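Long-range contact in fatty acid synthase 1, isoform A (Drosophila melanogaster, PDB 6FN6), which probably builds long-chain saturated fatty acids from acetyl-CoA and malonyl-CoA with NADPH, this chain being its dehydratase, enoylreductase and ketoreductase region: residues 996-1010 with 1045-1059. Residues are numbered along the deposited sequence; the frame is centred on the assembly and turned at random.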
loop_
_atom_site.group_PDB
_atom_site.type_symbol
_atom_site.label_atom_id
_atom_site.label_comp_id
_atom_site.label_asym_id
_atom_site.label_seq_id
_atom_site.Cartn_x
_atom_site.Cartn_y
_atom_site.Cartn_z
ATOM N N LEU A 996 -7.928 64.053 -1.736
ATOM C CA LEU A 996 -8.042 63.809 -3.167
ATOM C C LEU A 996 -6.737 64.098 -3.901
ATOM O O LEU A 996 -6.394 63.408 -4.857
ATOM C CB LEU A 996 -9.168 64.661 -3.758
ATOM C CG LEU A 996 -10.579 64.356 -3.250
ATOM C CD1 LEU A 996 -11.563 65.404 -3.739
ATOM C CD2 LEU A 996 -11.026 62.971 -3.682
ATOM N N GLU A 997 -6.001 65.107 -3.455
ATOM C CA GLU A 997 -4.766 65.474 -4.133
ATOM C C GLU A 997 -3.639 64.495 -3.823
ATOM O O GLU A 997 -2.841 64.171 -4.700
ATOM C CB GLU A 997 -4.347 66.894 -3.755
ATOM C CG GLU A 997 -5.024 67.970 -4.590
ATOM C CD GLU A 997 -4.796 69.369 -4.055
ATOM O OE1 GLU A 997 -4.186 69.504 -2.975
ATOM O OE2 GLU A 997 -5.228 70.335 -4.720
ATOM N N ASN A 998 -3.569 64.019 -2.586
ATOM C CA ASN A 998 -2.578 63.010 -2.238
ATOM C C ASN A 998 -2.896 61.716 -2.976
ATOM O O ASN A 998 -2.032 61.133 -3.625
ATOM C CB ASN A 998 -2.537 62.764 -0.728
ATOM C CG ASN A 998 -1.925 63.920 0.041
ATOM O OD1 ASN A 998 -2.463 64.350 1.059
ATOM N ND2 ASN A 998 -0.787 64.416 -0.433
ATOM N N SER A 999 -4.151 61.289 -2.890
ATOM C CA SER A 999 -4.580 60.041 -3.504
ATOM C C SER A 999 -4.292 60.046 -4.997
ATOM O O SER A 999 -3.880 59.033 -5.563
ATOM C CB SER A 999 -6.070 59.809 -3.258
ATOM O OG SER A 999 -6.339 59.681 -1.875
ATOM N N ASN A 1000 -4.506 61.194 -5.630
ATOM C CA ASN A 1000 -4.335 61.316 -7.071
ATOM C C ASN A 1000 -2.856 61.184 -7.430
ATOM O O ASN A 1000 -2.512 60.624 -8.467
ATOM C CB ASN A 1000 -4.888 62.648 -7.578
ATOM C CG ASN A 1000 -5.493 62.538 -8.965
ATOM O OD1 ASN A 1000 -6.138 61.545 -9.296
ATOM N ND2 ASN A 1000 -5.271 63.552 -9.789
ATOM N N LYS A 1001 -1.986 61.709 -6.574
ATOM C CA LYS A 1001 -0.546 61.644 -6.810
ATOM C C LYS A 1001 -0.005 60.226 -6.631
ATOM O O LYS A 1001 0.966 59.845 -7.286
ATOM C CB LYS A 1001 0.196 62.603 -5.874
ATOM C CG LYS A 1001 -0.038 64.081 -6.166
ATOM C CD LYS A 1001 0.495 64.496 -7.532
ATOM C CE LYS A 1001 0.207 65.966 -7.824
ATOM N NZ LYS A 1001 1.014 66.895 -6.984
ATOM N N LEU A 1002 -0.611 59.454 -5.735
ATOM C CA LEU A 1002 -0.279 58.038 -5.620
ATOM C C LEU A 1002 -0.585 57.354 -6.943
ATOM O O LEU A 1002 0.283 56.742 -7.567
ATOM C CB LEU A 1002 -1.066 57.374 -4.487
ATOM C CG LEU A 1002 -0.799 55.877 -4.284
ATOM C CD1 LEU A 1002 0.649 55.628 -3.898
ATOM C CD2 LEU A 1002 -1.738 55.284 -3.247
ATOM N N ALA A 1003 -1.838 57.487 -7.360
ATOM C CA ALA A 1003 -2.303 57.005 -8.649
ATOM C C ALA A 1003 -3.616 57.706 -8.949
ATOM O O ALA A 1003 -4.398 57.976 -8.036
ATOM C CB ALA A 1003 -2.485 55.496 -8.639
ATOM N N LEU A 1004 -3.857 58.008 -10.219
ATOM C CA LEU A 1004 -5.047 58.753 -10.599
ATOM C C LEU A 1004 -6.299 58.065 -10.071
ATOM O O LEU A 1004 -6.503 56.867 -10.284
ATOM C CB LEU A 1004 -5.116 58.915 -12.115
ATOM C CG LEU A 1004 -3.941 59.689 -12.723
ATOM C CD1 LEU A 1004 -4.060 59.754 -14.233
ATOM C CD2 LEU A 1004 -3.829 61.088 -12.138
ATOM N N VAL A 1005 -7.128 58.837 -9.376
ATOM C CA VAL A 1005 -8.335 58.321 -8.744
ATOM C C VAL A 1005 -9.323 57.827 -9.796
ATOM O O VAL A 1005 -9.660 58.546 -10.738
ATOM C CB VAL A 1005 -8.980 59.390 -7.843
ATOM C CG1 VAL A 1005 -10.249 58.856 -7.186
ATOM C CG2 VAL A 1005 -7.996 59.857 -6.789
ATOM N N GLY A 1006 -9.765 56.583 -9.633
ATOM C CA GLY A 1006 -10.726 55.983 -10.541
ATOM C C GLY A 1006 -12.118 55.903 -9.944
ATOM O O GLY A 1006 -13.111 55.854 -10.671
ATOM N N GLY A 1007 -12.194 55.897 -8.616
ATOM C CA GLY A 1007 -13.467 55.790 -7.929
ATOM C C GLY A 1007 -13.436 56.310 -6.504
ATOM O O GLY A 1007 -12.421 56.213 -5.814
ATOM N N ILE A 1008 -14.567 56.865 -6.073
ATOM C CA ILE A 1008 -14.745 57.349 -4.711
ATOM C C ILE A 1008 -15.995 56.701 -4.137
ATOM O O ILE A 1008 -17.077 56.801 -4.711
ATOM C CB ILE A 1008 -14.830 58.894 -4.671
ATOM C CG1 ILE A 1008 -13.483 59.500 -5.065
ATOM C CG2 ILE A 1008 -15.266 59.392 -3.283
ATOM C CD1 ILE A 1008 -13.497 61.006 -5.215
ATOM N N PHE A 1009 -15.836 56.017 -3.012
ATOM C CA PHE A 1009 -16.947 55.337 -2.361
ATOM C C PHE A 1009 -17.202 55.934 -0.981
ATOM O O PHE A 1009 -16.317 55.953 -0.128
ATOM C CB PHE A 1009 -16.672 53.833 -2.254
ATOM C CG PHE A 1009 -16.323 53.190 -3.565
ATOM C CD1 PHE A 1009 -17.304 52.594 -4.343
ATOM C CD2 PHE A 1009 -15.018 53.180 -4.022
ATOM C CE1 PHE A 1009 -16.986 52.003 -5.552
ATOM C CE2 PHE A 1009 -14.696 52.593 -5.230
ATOM C CZ PHE A 1009 -15.681 52.003 -5.996
ATOM N N ASN A 1010 -18.414 56.443 -0.785
ATOM C CA ASN A 1010 -18.795 57.066 0.474
ATOM C C ASN A 1010 -19.637 56.097 1.284
ATOM O O ASN A 1010 -20.628 55.559 0.789
ATOM C CB ASN A 1010 -19.566 58.361 0.225
ATOM C CG ASN A 1010 -18.747 59.386 -0.527
ATOM O OD1 ASN A 1010 -18.727 59.398 -1.758
ATOM N ND2 ASN A 1010 -18.059 60.250 0.211
ATOM N N PHE A 1045 -14.567 68.998 -5.115
ATOM C CA PHE A 1045 -13.147 69.077 -5.453
ATOM C C PHE A 1045 -12.689 67.973 -6.404
ATOM O O PHE A 1045 -11.703 68.146 -7.121
ATOM C CB PHE A 1045 -12.306 69.037 -4.178
ATOM C CG PHE A 1045 -12.478 70.245 -3.303
ATOM C CD1 PHE A 1045 -12.010 71.482 -3.709
ATOM C CD2 PHE A 1045 -13.111 70.144 -2.076
ATOM C CE1 PHE A 1045 -12.167 72.596 -2.909
ATOM C CE2 PHE A 1045 -13.271 71.253 -1.271
ATOM C CZ PHE A 1045 -12.800 72.482 -1.689
ATOM N N SER A 1046 -13.386 66.841 -6.405
ATOM C CA SER A 1046 -13.037 65.750 -7.307
ATOM C C SER A 1046 -13.246 66.183 -8.756
ATOM O O SER A 1046 -12.528 65.741 -9.653
ATOM C CB SER A 1046 -13.859 64.495 -7.000
ATOM O OG SER A 1046 -15.244 64.722 -7.188
ATOM N N ARG A 1047 -14.233 67.047 -8.978
ATOM C CA ARG A 1047 -14.508 67.581 -10.311
ATOM C C ARG A 1047 -13.269 68.249 -10.894
ATOM O O ARG A 1047 -13.034 68.195 -12.098
ATOM C CB ARG A 1047 -15.666 68.583 -10.273
ATOM C CG ARG A 1047 -17.009 67.986 -9.886
ATOM C CD ARG A 1047 -18.089 69.050 -9.870
ATOM N NE ARG A 1047 -19.341 68.570 -9.288
ATOM C CZ ARG A 1047 -20.540 69.086 -9.552
ATOM N NH1 ARG A 1047 -20.664 70.100 -10.401
ATOM N NH2 ARG A 1047 -21.620 68.582 -8.972
ATOM N N ASP A 1048 -12.491 68.898 -10.034
ATOM C CA ASP A 1048 -11.302 69.626 -10.464
ATOM C C ASP A 1048 -10.068 68.724 -10.481
ATOM O O ASP A 1048 -9.253 68.786 -11.401
ATOM C CB ASP A 1048 -11.048 70.826 -9.548
ATOM C CG ASP A 1048 -12.210 71.805 -9.527
ATOM O OD1 ASP A 1048 -12.903 71.935 -10.559
ATOM O OD2 ASP A 1048 -12.430 72.448 -8.478
ATOM N N ILE A 1049 -9.935 67.894 -9.452
ATOM C CA ILE A 1049 -8.732 67.097 -9.249
ATOM C C ILE A 1049 -8.788 65.784 -10.021
ATOM O O ILE A 1049 -7.901 65.480 -10.821
ATOM C CB ILE A 1049 -8.515 66.825 -7.747
ATOM C CG1 ILE A 1049 -8.416 68.141 -6.969
ATOM C CG2 ILE A 1049 -7.257 65.990 -7.527
ATOM C CD1 ILE A 1049 -8.625 67.988 -5.478
ATOM N N CYS A 1050 -9.827 64.998 -9.767
ATOM C CA CYS A 1050 -9.908 63.648 -10.303
ATOM C C CYS A 1050 -10.485 63.667 -11.711
ATOM O O CYS A 1050 -11.701 63.603 -11.896
ATOM C CB CYS A 1050 -10.761 62.782 -9.383
ATOM S SG CYS A 1050 -10.233 62.874 -7.663
ATOM N N THR A 1051 -9.605 63.728 -12.704
ATOM C CA THR A 1051 -10.030 63.781 -14.097
ATOM C C THR A 1051 -10.198 62.403 -14.740
ATOM O O THR A 1051 -10.633 62.302 -15.886
ATOM C CB THR A 1051 -9.036 64.607 -14.934
ATOM O OG1 THR A 1051 -7.700 64.147 -14.699
ATOM C CG2 THR A 1051 -9.134 66.073 -14.566
ATOM N N GLU A 1052 -9.863 61.347 -14.004
ATOM C CA GLU A 1052 -10.022 59.981 -14.502
ATOM C C GLU A 1052 -10.987 59.191 -13.628
ATOM O O GLU A 1052 -11.024 57.961 -13.689
ATOM C CB GLU A 1052 -8.674 59.261 -14.554
ATOM C CG GLU A 1052 -7.678 59.856 -15.529
ATOM C CD GLU A 1052 -7.885 59.369 -16.951
ATOM O OE1 GLU A 1052 -7.958 58.138 -17.159
ATOM O OE2 GLU A 1052 -7.971 60.219 -17.863
ATOM N N LEU A 1053 -11.774 59.902 -12.825
ATOM C CA LEU A 1053 -12.745 59.268 -11.942
ATOM C C LEU A 1053 -13.879 58.633 -12.737
ATOM O O LEU A 1053 -14.509 59.288 -13.566
ATOM C CB LEU A 1053 -13.300 60.289 -10.946
ATOM C CG LEU A 1053 -14.395 59.806 -9.995
ATOM C CD1 LEU A 1053 -14.052 60.164 -8.560
ATOM C CD2 LEU A 1053 -15.732 60.402 -10.385
ATOM N N ASP A 1054 -14.113 57.346 -12.495
ATOM C CA ASP A 1054 -15.153 56.606 -13.203
ATOM C C ASP A 1054 -16.388 56.409 -12.326
ATOM O O ASP A 1054 -17.495 56.239 -12.841
ATOM C CB ASP A 1054 -14.630 55.244 -13.673
ATOM C CG ASP A 1054 -13.442 55.364 -14.608
ATOM O OD1 ASP A 1054 -13.602 55.935 -15.706
ATOM O OD2 ASP A 1054 -12.351 54.875 -14.251
ATOM N N TYR A 1055 -16.202 56.421 -11.008
ATOM C CA TYR A 1055 -17.308 56.169 -10.087
ATOM C C TYR A 1055 -17.314 57.112 -8.891
ATOM O O TYR A 1055 -16.271 57.449 -8.333
ATOM C CB TYR A 1055 -17.269 54.717 -9.593
ATOM C CG TYR A 1055 -17.131 53.722 -10.716
ATOM C CD1 TYR A 1055 -18.170 53.514 -11.611
ATOM C CD2 TYR A 1055 -15.957 53.007 -10.896
ATOM C CE1 TYR A 1055 -18.049 52.620 -12.648
ATOM C CE2 TYR A 1055 -15.826 52.105 -11.933
ATOM C CZ TYR A 1055 -16.878 51.917 -12.807
ATOM O OH TYR A 1055 -16.761 51.027 -13.846
ATOM N N PHE A 1056 -18.519 57.531 -8.517
ATOM C CA PHE A 1056 -18.755 58.318 -7.319
ATOM C C PHE A 1056 -20.011 57.755 -6.679
ATOM O O PHE A 1056 -21.127 58.119 -7.056
ATOM C CB PHE A 1056 -18.919 59.804 -7.643
ATOM C CG PHE A 1056 -18.923 60.697 -6.429
ATOM C CD1 PHE A 1056 -20.071 60.852 -5.670
ATOM C CD2 PHE A 1056 -17.786 61.397 -6.061
ATOM C CE1 PHE A 1056 -20.081 61.677 -4.557
ATOM C CE2 PHE A 1056 -17.793 62.225 -4.949
ATOM C CZ PHE A 1056 -18.944 62.363 -4.198
ATOM N N ILE A 1057 -19.825 56.851 -5.724
ATOM C CA ILE A 1057 -20.930 56.070 -5.182
ATOM C C ILE A 1057 -21.117 56.358 -3.696
ATOM O O ILE A 1057 -20.149 56.471 -2.948
ATOM C CB ILE A 1057 -20.705 54.563 -5.438
ATOM C CG1 ILE A 1057 -20.560 54.317 -6.943
ATOM C CG2 ILE A 1057 -21.852 53.738 -4.855
ATOM C CD1 ILE A 1057 -20.217 52.903 -7.322
ATOM N N CYS A 1058 -22.378 56.481 -3.289
ATOM C CA CYS A 1058 -22.743 56.702 -1.896
ATOM C C CYS A 1058 -23.640 55.570 -1.396
ATOM O O CYS A 1058 -24.743 55.383 -1.908
ATOM C CB CYS A 1058 -23.464 58.045 -1.734
ATOM S SG CYS A 1058 -22.541 59.498 -2.307
ATOM N N PHE A 1059 -23.166 54.813 -0.409
ATOM C CA PHE A 1059 -23.957 53.724 0.170
ATOM C C PHE A 1059 -24.680 54.144 1.448
ATOM O O PHE A 1059 -24.191 54.986 2.200
ATOM C CB PHE A 1059 -23.067 52.513 0.467
ATOM C CG PHE A 1059 -22.468 51.887 -0.755
ATOM C CD1 PHE A 1059 -23.160 50.912 -1.456
ATOM C CD2 PHE A 1059 -21.218 52.270 -1.208
ATOM C CE1 PHE A 1059 -22.617 50.332 -2.584
ATOM C CE2 PHE A 1059 -20.669 51.693 -2.336
ATOM C CZ PHE A 1059 -21.370 50.722 -3.025
HETATM O O HOH W 1 -8.434 61.010 -11.693
#
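Ile1049 wedges its CD1 between Leu996 CB and Glu997 CG on helix 989-1002, at 3.8 and 3.7 Å. Leu996 answers by pushing CD1 against the backbone of the other helix, 3.5 Å from Ser1046 N. The segments of the two helices cross at -33°. Where helix 1034-1049 ends, Cys1050 has SG anti to its carbonyl carbon (chi1 -51°), which tucks the sulfur against Val1005 CB at 3.7 Å, with Leu996 CD2 beside it. Farther in, Leu1053 CD1 meets Ile1008 CD1 at 3.5 Å, the two side chains crossing at about a right angle; Ser1046 CB and the Phe1056 ring border the same isoleucine, and Asn1010 OD1 lies over one face of that ring.

The Asn1000 amide slides past Ile1049, and its OD1 accepts a nearly straight bond from Val1005 N (2.9 Å), tying the helix to the backbone of Val1005. A water bridges Val1005 O and Glu1052 N and gives OD1 a second, weak bond. Without the amide, as with an alanine here, Val1005 N would probably lose this acceptor and a gap would be likely to open beside Ile1049 CG2.

Strands 1005-1010 and 1055-1059 run parallel, joined by backbone bonds from Ile1008 N to Tyr1055 O, Ile1057 N to Ile1008 O, Asn1010 N to Ile1057 O and Phe1059 N to Asn1010 O. Gly1006 O accepts from both Asp1054 N and Tyr1055 N. On the face away from Ile1008, Phe1009 lies alongside Ile1057 and Phe1059, touching Ile1057 CD1 through CE1 at 3.8 Å.

This is the parallel core of the Rossmann-type ketoreductase domain: two successive helix-strand units set side by side, with strand 926-930 bonded to the far edge of 1005-1011, strand 1096-1099 beyond 1055-1060, and helix 1072-1090 packing against Leu1053 and Cys1058.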